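Biotin binding protein A (Gallus gallus, PDB 2C1S) binds biotin as a chicken member of the avidin family, and is seen here as a tetramer holding biotin-D-sulfoxide. Local coordinates at residues R3-Q8 against G91-E96; A27-G32 against K51-P56; T39-Q44 against W72-S77. All coordinates share one frame; numbering follows the deposited sequence.

Contact 1 of 3, residues R3-Q8 against G91-E96; sequences RKCELQ and GKEMLE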
loop_
_atom_site.group_PDB
_atom_site.type_symbol
_atom_site.label_atom_id
_atom_site.label_comp_id
_atom_site.label_asym_id
_atom_site.label_seq_id
_atom_site.Cartn_x
_atom_site.Cartn_y
_atom_site.Cartn_z
ATOM N N ARG A 3 0.317 22.778 -22.931
ATOM C CA ARG A 3 -0.027 21.339 -23.025
ATOM C C ARG A 3 0.985 20.493 -22.260
ATOM O O ARG A 3 0.934 19.261 -22.323
ATOM C CB ARG A 3 -0.034 20.872 -24.490
ATOM C CG ARG A 3 -1.086 21.481 -25.381
ATOM C CD ARG A 3 -1.082 20.780 -26.736
ATOM N NE ARG A 3 -2.164 21.285 -27.579
ATOM C CZ ARG A 3 -3.411 20.801 -27.596
ATOM N NH1 ARG A 3 -3.752 19.771 -26.823
ATOM N NH2 ARG A 3 -4.323 21.346 -28.401
ATOM N N LYS A 4 1.944 21.142 -21.594
ATOM C CA LYS A 4 2.872 20.424 -20.724
ATOM C C LYS A 4 2.078 19.653 -19.674
ATOM O O LYS A 4 1.235 20.236 -19.004
ATOM C CB LYS A 4 3.843 21.370 -20.020
ATOM C CG LYS A 4 4.997 21.836 -20.891
ATOM C CD LYS A 4 5.678 20.686 -21.601
ATOM C CE LYS A 4 7.038 21.124 -22.065
ATOM N NZ LYS A 4 7.705 20.039 -22.797
ATOM N N CYS A 5 2.354 18.349 -19.567
ATOM C CA CYS A 5 1.708 17.442 -18.586
ATOM C C CYS A 5 0.259 17.080 -18.895
ATOM O O CYS A 5 -0.434 16.481 -18.057
ATOM C CB CYS A 5 1.849 17.953 -17.154
ATOM S SG CYS A 5 3.327 17.280 -16.352
ATOM N N GLU A 6 -0.187 17.460 -20.086
ATOM C CA GLU A 6 -1.394 16.922 -20.688
ATOM C C GLU A 6 -1.301 15.398 -20.732
ATOM O O GLU A 6 -0.380 14.816 -21.344
ATOM C CB GLU A 6 -1.558 17.525 -22.097
ATOM C CG GLU A 6 -2.313 16.729 -23.114
ATOM C CD GLU A 6 -2.735 17.585 -24.313
ATOM O OE1 GLU A 6 -3.145 18.758 -24.103
ATOM O OE2 GLU A 6 -2.664 17.065 -25.455
ATOM N N LEU A 7 -2.256 14.730 -20.075
ATOM C CA LEU A 7 -2.214 13.277 -20.022
ATOM C C LEU A 7 -2.363 12.639 -21.378
ATOM O O LEU A 7 -1.774 11.591 -21.626
ATOM C CB LEU A 7 -3.283 12.703 -19.066
ATOM C CG LEU A 7 -3.220 13.224 -17.640
ATOM C CD1 LEU A 7 -4.322 12.534 -16.807
ATOM C CD2 LEU A 7 -1.804 12.998 -17.045
ATOM N N GLN A 8 -3.150 13.270 -22.257
ATOM C CA GLN A 8 -3.411 12.705 -23.554
ATOM C C GLN A 8 -2.092 12.439 -24.224
ATOM O O GLN A 8 -1.222 13.317 -24.258
ATOM C CB GLN A 8 -4.224 13.673 -24.421
ATOM C CG GLN A 8 -4.397 13.177 -25.855
ATOM C CD GLN A 8 -5.274 14.109 -26.674
ATOM O OE1 GLN A 8 -5.730 15.148 -26.184
ATOM N NE2 GLN A 8 -5.520 13.739 -27.912
ATOM N N GLY A 91 11.566 20.947 -18.948
ATOM C CA GLY A 91 10.260 20.724 -19.569
ATOM C C GLY A 91 9.915 19.258 -19.785
ATOM O O GLY A 91 8.974 18.954 -20.515
ATOM N N LYS A 92 10.671 18.338 -19.190
ATOM C CA LYS A 92 10.394 16.923 -19.404
ATOM C C LYS A 92 9.303 16.515 -18.430
ATOM O O LYS A 92 9.341 16.897 -17.262
ATOM C CB LYS A 92 11.641 16.068 -19.212
ATOM C CG LYS A 92 12.784 16.476 -20.148
ATOM C CD LYS A 92 14.021 15.583 -20.051
ATOM C CE LYS A 92 15.203 16.244 -20.808
ATOM N NZ LYS A 92 16.375 15.329 -20.857
ATOM N N GLU A 93 8.318 15.778 -18.937
ATOM C CA GLU A 93 7.146 15.360 -18.136
ATOM C C GLU A 93 7.320 13.954 -17.585
ATOM O O GLU A 93 7.713 13.023 -18.295
ATOM C CB GLU A 93 5.867 15.389 -18.995
ATOM C CG GLU A 93 5.522 16.757 -19.645
ATOM C CD GLU A 93 4.880 16.566 -20.998
ATOM O OE1 GLU A 93 5.438 15.800 -21.840
ATOM O OE2 GLU A 93 3.818 17.174 -21.226
ATOM N N MET A 94 6.988 13.798 -16.310
ATOM C CA MET A 94 7.004 12.480 -15.685
ATOM C C MET A 94 5.699 12.267 -14.926
ATOM O O MET A 94 5.308 13.145 -14.174
ATOM C CB MET A 94 8.245 12.296 -14.790
ATOM C CG MET A 94 9.538 11.907 -15.548
ATOM S SD MET A 94 10.527 13.305 -16.158
ATOM C CE MET A 94 11.883 12.451 -16.951
ATOM N N LEU A 95 5.037 11.115 -15.101
ATOM C CA LEU A 95 3.871 10.772 -14.245
ATOM C C LEU A 95 4.394 9.941 -13.083
ATOM O O LEU A 95 4.960 8.872 -13.310
ATOM C CB LEU A 95 2.795 9.988 -15.019
ATOM C CG LEU A 95 2.423 10.486 -16.415
ATOM C CD1 LEU A 95 1.482 9.477 -17.114
ATOM C CD2 LEU A 95 1.818 11.863 -16.367
ATOM N N GLU A 96 4.211 10.439 -11.863
ATOM C CA GLU A 96 4.607 9.696 -10.655
ATOM C C GLU A 96 3.306 8.980 -10.247
ATOM O O GLU A 96 2.300 9.637 -10.016
ATOM C CB GLU A 96 5.014 10.660 -9.527
ATOM C CG GLU A 96 6.410 11.320 -9.661
ATOM C CD GLU A 96 7.582 10.321 -9.543
ATOM O OE1 GLU A 96 7.414 9.202 -9.024
ATOM O OE2 GLU A 96 8.711 10.666 -9.956
#

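Contact 2 of 3, residues A27-G32 against K51-P56; sequences AGTFSG and KGAQQP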
loop_
_atom_site.group_PDB
_atom_site.type_symbol
_atom_site.label_atom_id
_atom_site.label_comp_id
_atom_site.label_asym_id
_atom_site.label_seq_id
_atom_site.Cartn_x
_atom_site.Cartn_y
_atom_site.Cartn_z
ATOM N N ALA A 27 -15.722 16.483 -18.473
ATOM C CA ALA A 27 -15.701 16.095 -17.070
ATOM C C ALA A 27 -14.343 15.570 -16.559
ATOM O O ALA A 27 -14.227 15.193 -15.399
ATOM C CB ALA A 27 -16.785 15.076 -16.825
ATOM N N GLY A 28 -13.320 15.559 -17.409
ATOM C CA GLY A 28 -11.992 15.113 -16.997
ATOM C C GLY A 28 -11.843 13.604 -17.006
ATOM O O GLY A 28 -10.801 13.064 -16.588
ATOM N N THR A 29 -12.873 12.911 -17.491
ATOM C CA THR A 29 -12.783 11.480 -17.630
ATOM C C THR A 29 -12.044 11.163 -18.920
ATOM O O THR A 29 -12.024 11.980 -19.863
ATOM C CB THR A 29 -14.167 10.743 -17.452
ATOM O OG1 THR A 29 -15.019 11.074 -18.518
ATOM C CG2 THR A 29 -14.836 11.188 -16.191
ATOM N N PHE A 30 -11.355 10.032 -18.923
ATOM C CA PHE A 30 -10.626 9.567 -20.093
ATOM C C PHE A 30 -10.599 8.053 -20.208
ATOM O O PHE A 30 -10.919 7.314 -19.259
ATOM C CB PHE A 30 -9.179 10.134 -20.132
ATOM C CG PHE A 30 -8.341 9.744 -18.931
ATOM C CD1 PHE A 30 -7.732 8.488 -18.872
ATOM C CD2 PHE A 30 -8.228 10.603 -17.856
ATOM C CE1 PHE A 30 -6.976 8.114 -17.743
ATOM C CE2 PHE A 30 -7.450 10.237 -16.712
ATOM C CZ PHE A 30 -6.841 8.992 -16.693
ATOM N N SER A 31 -10.191 7.615 -21.393
ATOM C CA SER A 31 -10.006 6.238 -21.754
ATOM C C SER A 31 -8.573 6.035 -22.271
ATOM O O SER A 31 -7.808 6.986 -22.400
ATOM C CB SER A 31 -11.033 5.894 -22.835
ATOM O OG SER A 31 -11.064 4.512 -23.045
ATOM N N GLY A 32 -8.201 4.806 -22.577
ATOM C CA GLY A 32 -6.897 4.555 -23.133
ATOM C C GLY A 32 -6.590 3.096 -23.283
ATOM O O GLY A 32 -7.466 2.249 -23.149
ATOM N N LYS A 51 -9.717 3.156 -18.021
ATOM C CA LYS A 51 -10.718 4.145 -17.836
ATOM C C LYS A 51 -10.325 4.900 -16.608
ATOM O O LYS A 51 -10.034 4.283 -15.566
ATOM C CB LYS A 51 -12.088 3.476 -17.601
ATOM C CG LYS A 51 -12.771 3.074 -18.842
ATOM C CD LYS A 51 -13.324 4.296 -19.611
ATOM C CE LYS A 51 -13.966 3.879 -20.943
ATOM N NZ LYS A 51 -13.156 2.954 -21.801
ATOM N N GLY A 52 -10.321 6.226 -16.712
ATOM C CA GLY A 52 -9.976 7.077 -15.583
ATOM C C GLY A 52 -10.577 8.457 -15.557
ATOM O O GLY A 52 -11.470 8.802 -16.344
ATOM N N ALA A 53 -10.045 9.269 -14.658
ATOM C CA ALA A 53 -10.504 10.641 -14.438
ATOM C C ALA A 53 -9.385 11.451 -13.847
ATOM O O ALA A 53 -8.599 10.938 -13.045
ATOM C CB ALA A 53 -11.684 10.692 -13.518
ATOM N N GLN A 54 -9.353 12.735 -14.221
ATOM C CA GLN A 54 -8.392 13.715 -13.720
ATOM C C GLN A 54 -9.075 14.952 -13.132
ATOM O O GLN A 54 -10.100 15.427 -13.671
ATOM C CB GLN A 54 -7.439 14.140 -14.845
ATOM C CG GLN A 54 -6.372 15.068 -14.329
ATOM C CD GLN A 54 -5.357 15.461 -15.366
ATOM O OE1 GLN A 54 -5.719 15.820 -16.481
ATOM N NE2 GLN A 54 -4.062 15.417 -14.990
ATOM N N GLN A 55 -8.531 15.456 -12.025
ATOM C CA GLN A 55 -9.004 16.707 -11.456
ATOM C C GLN A 55 -8.767 17.867 -12.444
ATOM O O GLN A 55 -7.860 17.809 -13.263
ATOM C CB GLN A 55 -8.373 17.018 -10.097
ATOM C CG GLN A 55 -8.708 16.003 -9.003
ATOM C CD GLN A 55 -10.036 16.256 -8.326
ATOM O OE1 GLN A 55 -10.751 17.237 -8.608
ATOM N NE2 GLN A 55 -10.369 15.391 -7.401
ATOM N N PRO A 56 -9.625 18.888 -12.383
ATOM C CA PRO A 56 -9.392 20.138 -13.120
ATOM C C PRO A 56 -8.077 20.802 -12.675
ATOM O O PRO A 56 -7.795 20.862 -11.467
ATOM C CB PRO A 56 -10.608 21.001 -12.749
ATOM C CG PRO A 56 -11.157 20.379 -11.490
ATOM C CD PRO A 56 -10.889 18.914 -11.629
#

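Contact 3 of 3, residues T39-Q44 against W72-S77; sequences TATNKQ and WQFADS. With BSO (biotin-D-sulfoxide), chain C.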
loop_
_atom_site.group_PDB
_atom_site.type_symbol
_atom_site.label_atom_id
_atom_site.label_comp_id
_atom_site.label_asym_id
_atom_site.label_seq_id
_atom_site.Cartn_x
_atom_site.Cartn_y
_atom_site.Cartn_z
ATOM N N THR A 39 3.978 -9.447 -16.255
ATOM C CA THR A 39 2.760 -9.995 -15.689
ATOM C C THR A 39 3.122 -10.985 -14.596
ATOM O O THR A 39 4.158 -11.672 -14.675
ATOM C CB THR A 39 1.869 -10.665 -16.777
ATOM O OG1 THR A 39 0.702 -11.239 -16.181
ATOM C CG2 THR A 39 2.634 -11.756 -17.492
ATOM N N ALA A 40 2.265 -11.061 -13.583
ATOM C CA ALA A 40 2.377 -12.080 -12.532
ATOM C C ALA A 40 1.794 -13.433 -12.966
ATOM O O ALA A 40 1.901 -14.426 -12.239
ATOM C CB ALA A 40 1.716 -11.607 -11.255
ATOM N N THR A 41 1.152 -13.454 -14.130
ATOM C CA THR A 41 0.574 -14.667 -14.724
ATOM C C THR A 41 1.582 -15.335 -15.641
ATOM O O THR A 41 2.662 -14.794 -15.882
ATOM C CB THR A 41 -0.697 -14.368 -15.560
ATOM O OG1 THR A 41 -0.378 -13.627 -16.757
ATOM C CG2 THR A 41 -1.711 -13.611 -14.756
ATOM N N ASN A 42 1.209 -16.510 -16.140
ATOM C CA ASN A 42 1.951 -17.188 -17.197
ATOM C C ASN A 42 1.227 -17.069 -18.542
ATOM O O ASN A 42 1.406 -17.903 -19.426
ATOM C CB ASN A 42 2.162 -18.658 -16.822
ATOM C CG ASN A 42 0.860 -19.375 -16.488
ATOM O OD1 ASN A 42 -0.244 -18.980 -16.926
ATOM N ND2 ASN A 42 0.978 -20.450 -15.699
ATOM N N LYS A 43 0.392 -16.043 -18.684
ATOM C CA LYS A 43 -0.336 -15.793 -19.927
ATOM C C LYS A 43 0.397 -14.811 -20.830
ATOM O O LYS A 43 1.207 -13.999 -20.367
ATOM C CB LYS A 43 -1.747 -15.259 -19.640
ATOM C CG LYS A 43 -2.618 -16.163 -18.766
ATOM C CD LYS A 43 -2.875 -17.519 -19.401
ATOM C CE LYS A 43 -4.069 -18.218 -18.747
ATOM N NZ LYS A 43 -3.833 -19.679 -18.468
ATOM N N GLN A 44 0.110 -14.904 -22.130
ATOM C CA GLN A 44 0.582 -13.941 -23.110
ATOM C C GLN A 44 -0.079 -12.586 -22.826
ATOM O O GLN A 44 -1.303 -12.486 -22.706
ATOM C CB GLN A 44 0.287 -14.460 -24.537
ATOM C CG GLN A 44 0.338 -13.426 -25.691
ATOM C CD GLN A 44 1.708 -12.779 -25.891
ATOM O OE1 GLN A 44 2.754 -13.418 -25.704
ATOM N NE2 GLN A 44 1.706 -11.509 -26.275
ATOM N N TRP A 72 -7.364 -5.891 -17.447
ATOM C CA TRP A 72 -6.426 -6.758 -18.161
ATOM C C TRP A 72 -7.190 -7.759 -18.984
ATOM O O TRP A 72 -8.113 -8.393 -18.483
ATOM C CB TRP A 72 -5.501 -7.491 -17.187
ATOM C CG TRP A 72 -4.746 -6.523 -16.317
ATOM C CD1 TRP A 72 -4.939 -6.317 -14.985
ATOM C CD2 TRP A 72 -3.712 -5.591 -16.728
ATOM N NE1 TRP A 72 -4.076 -5.337 -14.527
ATOM C CE2 TRP A 72 -3.320 -4.869 -15.571
ATOM C CE3 TRP A 72 -3.074 -5.308 -17.948
ATOM C CZ2 TRP A 72 -2.314 -3.888 -15.598
ATOM C CZ3 TRP A 72 -2.064 -4.345 -17.974
ATOM C CH2 TRP A 72 -1.692 -3.640 -16.807
ATOM N N GLN A 73 -6.792 -7.904 -20.245
ATOM C CA GLN A 73 -7.518 -8.777 -21.181
ATOM C C GLN A 73 -7.024 -10.215 -21.138
ATOM O O GLN A 73 -7.622 -11.106 -21.743
ATOM C CB GLN A 73 -7.451 -8.216 -22.603
ATOM C CG GLN A 73 -8.130 -6.873 -22.724
ATOM C CD GLN A 73 -9.631 -6.937 -22.467
ATOM O OE1 GLN A 73 -10.384 -7.439 -23.296
ATOM N NE2 GLN A 73 -10.074 -6.411 -21.319
ATOM N N PHE A 74 -5.953 -10.452 -20.393
ATOM C CA PHE A 74 -5.297 -11.735 -20.392
ATOM C C PHE A 74 -5.189 -12.266 -18.956
ATOM O O PHE A 74 -4.503 -13.254 -18.719
ATOM C CB PHE A 74 -3.904 -11.580 -20.973
ATOM C CG PHE A 74 -3.064 -10.573 -20.236
ATOM C CD1 PHE A 74 -2.187 -10.983 -19.230
ATOM C CD2 PHE A 74 -3.185 -9.213 -20.521
ATOM C CE1 PHE A 74 -1.441 -10.048 -18.525
ATOM C CE2 PHE A 74 -2.435 -8.290 -19.833
ATOM C CZ PHE A 74 -1.568 -8.708 -18.830
ATOM N N ALA A 75 -5.838 -11.579 -18.018
ATOM C CA ALA A 75 -5.807 -11.962 -16.601
ATOM C C ALA A 75 -7.104 -11.598 -15.884
ATOM O O ALA A 75 -7.843 -10.722 -16.339
ATOM C CB ALA A 75 -4.596 -11.327 -15.898
ATOM N N ASP A 76 -7.375 -12.283 -14.772
ATOM C CA ASP A 76 -8.587 -12.038 -13.984
ATOM C C ASP A 76 -8.443 -10.911 -12.974
ATOM O O ASP A 76 -9.383 -10.559 -12.279
ATOM C CB ASP A 76 -9.034 -13.335 -13.317
ATOM C CG ASP A 76 -9.275 -14.429 -14.334
ATOM O OD1 ASP A 76 -9.720 -14.066 -15.440
ATOM O OD2 ASP A 76 -8.994 -15.622 -14.064
ATOM N N SER A 77 -7.274 -10.305 -12.956
ATOM C CA SER A 77 -6.947 -9.291 -11.971
ATOM C C SER A 77 -7.325 -7.917 -12.535
ATOM O O SER A 77 -7.640 -7.784 -13.730
ATOM C CB SER A 77 -5.444 -9.357 -11.735
ATOM O OG SER A 77 -4.798 -9.123 -12.974
HETATM C C11 BSO C . -1.389 -9.482 -13.934
HETATM O O11 BSO C . -0.260 -9.991 -14.122
HETATM O O12 BSO C . -2.197 -9.878 -13.074
HETATM C C10 BSO C . -1.856 -8.307 -14.822
HETATM C C9 BSO C . -0.748 -7.366 -15.350
HETATM C C8 BSO C . -0.261 -6.484 -14.207
HETATM C C7 BSO C . 0.989 -5.698 -14.652
HETATM C C2 BSO C . 1.491 -4.833 -13.473
HETATM S S1 BSO C . 0.407 -3.467 -13.026
HETATM C C6 BSO C . 1.669 -2.677 -11.988
HETATM C C5 BSO C . 2.996 -2.894 -12.742
HETATM N N1 BSO C . 3.211 -1.765 -13.660
HETATM C C3 BSO C . 3.188 -2.186 -14.930
HETATM O O3 BSO C . 3.380 -1.408 -15.869
HETATM N N2 BSO C . 2.997 -3.506 -15.062
HETATM C C4 BSO C . 2.868 -4.123 -13.707
HETATM O O10 BSO C . -0.620 -4.077 -12.110
#

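Contact 1 of 3, residues R3-Q8 against G91-E96
C5 and E93 meet where the N-terminal loop of the avidin-type β-barrel folds back onto the start of strand 93-102. The loop makes a type II turn from R3 to E6, closed by the bond from E6 N to R3 O, and C5 sits at its third position with positive phi. The tight part lies here. E93 CG stands anti to its carbonyl carbon (chi1 -58°) and the chain bends at chi2, which carries the carboxylate across to the turn. OE2 takes the backbone N-H of C5 on its anti lone pair in a short, nearly straight bond, C5 N to E93 OE2 2.5 Å with 167° at the hydrogen. The other oxygen, OE1, forms a salt bridge with R124 NE of strand 115-124, so both oxygens of this buried carboxylate have partners. C5 SG, disulfide-bonded to C85, lies alongside the aliphatic part of the same side chain, 4.0 Å from E93 CG. Deeper in, L7 and L95 touch by one methyl each, CD2 to CD2 at 3.9 Å, and F66 packs on both leucines. The solvent side is looser. R3 leads away from the strand into a salt bridge within its own segment: E6 OE1 stands somewhat out of the R3 guanidinium plane and receives R3 NH1 on its syn lone pair (3.0 Å). The exposed K4 side chain crosses that of E93 at about a right angle. Bent at chi2, the lysine brings CE and NZ up to the G91 carbonyl, and K4 NZ donates to G91 O at 2.8 Å, tilted 20° from the carbonyl plane.

Contact 2 of 3, residues A27-G32 against K51-P56
G28 and Q54 begin the pairing of two neighbouring antiparallel strands, 29-35 and 48-54, of the avidin β-barrel. G28 O accepts from Q54 N at 2.8 Å, with the donor above the carbonyl plane; a CB on G28 would run into Q54 O. T29 faces A53 in a non-hydrogen-bonded pair, with CG2 near A53 CB at 4.2 Å, while its OG1 turns to D25. F30 and G52 form the hydrogen-bonded pair: F30 N to G52 O is 2.9 Å, and G52 N to F30 O is 2.8 Å and almost straight at 175°. With CG between its own N and carbonyl carbon (chi1 60°), the F30 ring folds across onto the neighbouring strand and lays one face over G52, whose CA stands 4.0 Å from the ring centroid in a CH-pi contact. G52 is bare of a side chain exactly where the ring lies. Replacing the F30 ring with an alanine's methyl is likely to open a gap above G52 and leave L24 and F68 without their packing partner. At S31, the side chain of K51, bent at chi2 and chi4, curls back across the strands until K51 NZ donates to S31 OG at 2.9 Å.

Contact 3 of 3, residues T39-Q44 against W72-S77
The carboxylate end of the biotin pocket is built by two loops, 39-44 and 72-77, that meet where F74 lies against T39, T41 and K43. T39 is the hub. Its OG1, set anti to the backbone N (chi1 178°), donates to BSO O11 at 2.6 Å and accepts from both T41 N and T41 OG1, the latter at 2.7 Å. T41 OG1 in turn accepts from K43 N, so two successive ST turns hold the first loop in shape and, with T39 OG1 accepting two bonds, probably turn its hydrogen toward BSO O11. The backbone N of A40 adds a second donor to BSO O11 at 2.8 Å. From the other loop S77 OG donates to BSO O12 at 2.7 Å; of these two loops, one grips O11 and the other O12.

Between the loops the F74 ring is met at its edge: T39 OG1 lies in the ring plane, 3.4 Å from F74 CE1, with T41 OG1 and K43 CB also near that plane. CB of F74 rests on Q44 O at 3.3 Å, and its CZ reaches the ligand chain, 3.8 Å from BSO C9. Beside this, T41 CG2 touches A75 CB, a methyl-to-methyl contact at 3.9 Å. W72 lays one indole face against the valeryl chain, BSO C9 over its centre; its NE1 is hydrogen-bonded to T79 OG1. W112 of a third subunit packs on A40. Hydroxyls and a loop amide gripping the carboxylate, with aromatic rings along the aliphatic tail, are characteristic of the avidin-family biotin site.

Overall arrangement
From the N terminus, the chain leaves 3-8 and is brought back against it at 91-96, so contact 1 closes a loop of 82 residues that encloses both other contacts. Within it, contact 2 closes a loop of 18 residues and contact 3 one of 27, and the two cross: 27-32, 39-44, 51-56 and 72-77 alternate between them. Contact 2 joins two adjacent barrel strands, whereas contact 1 fastens the N-terminal loop to strand 93-102. These two touch directly, L7 CD1 lying 3.9 Å from F30 CE2. Contact 3, where two inter-strand loops meet at the ligand, lies on the opposite side of the chain's centre, its centre about 25 Å from that of contact 2. All three also reach a second subunit.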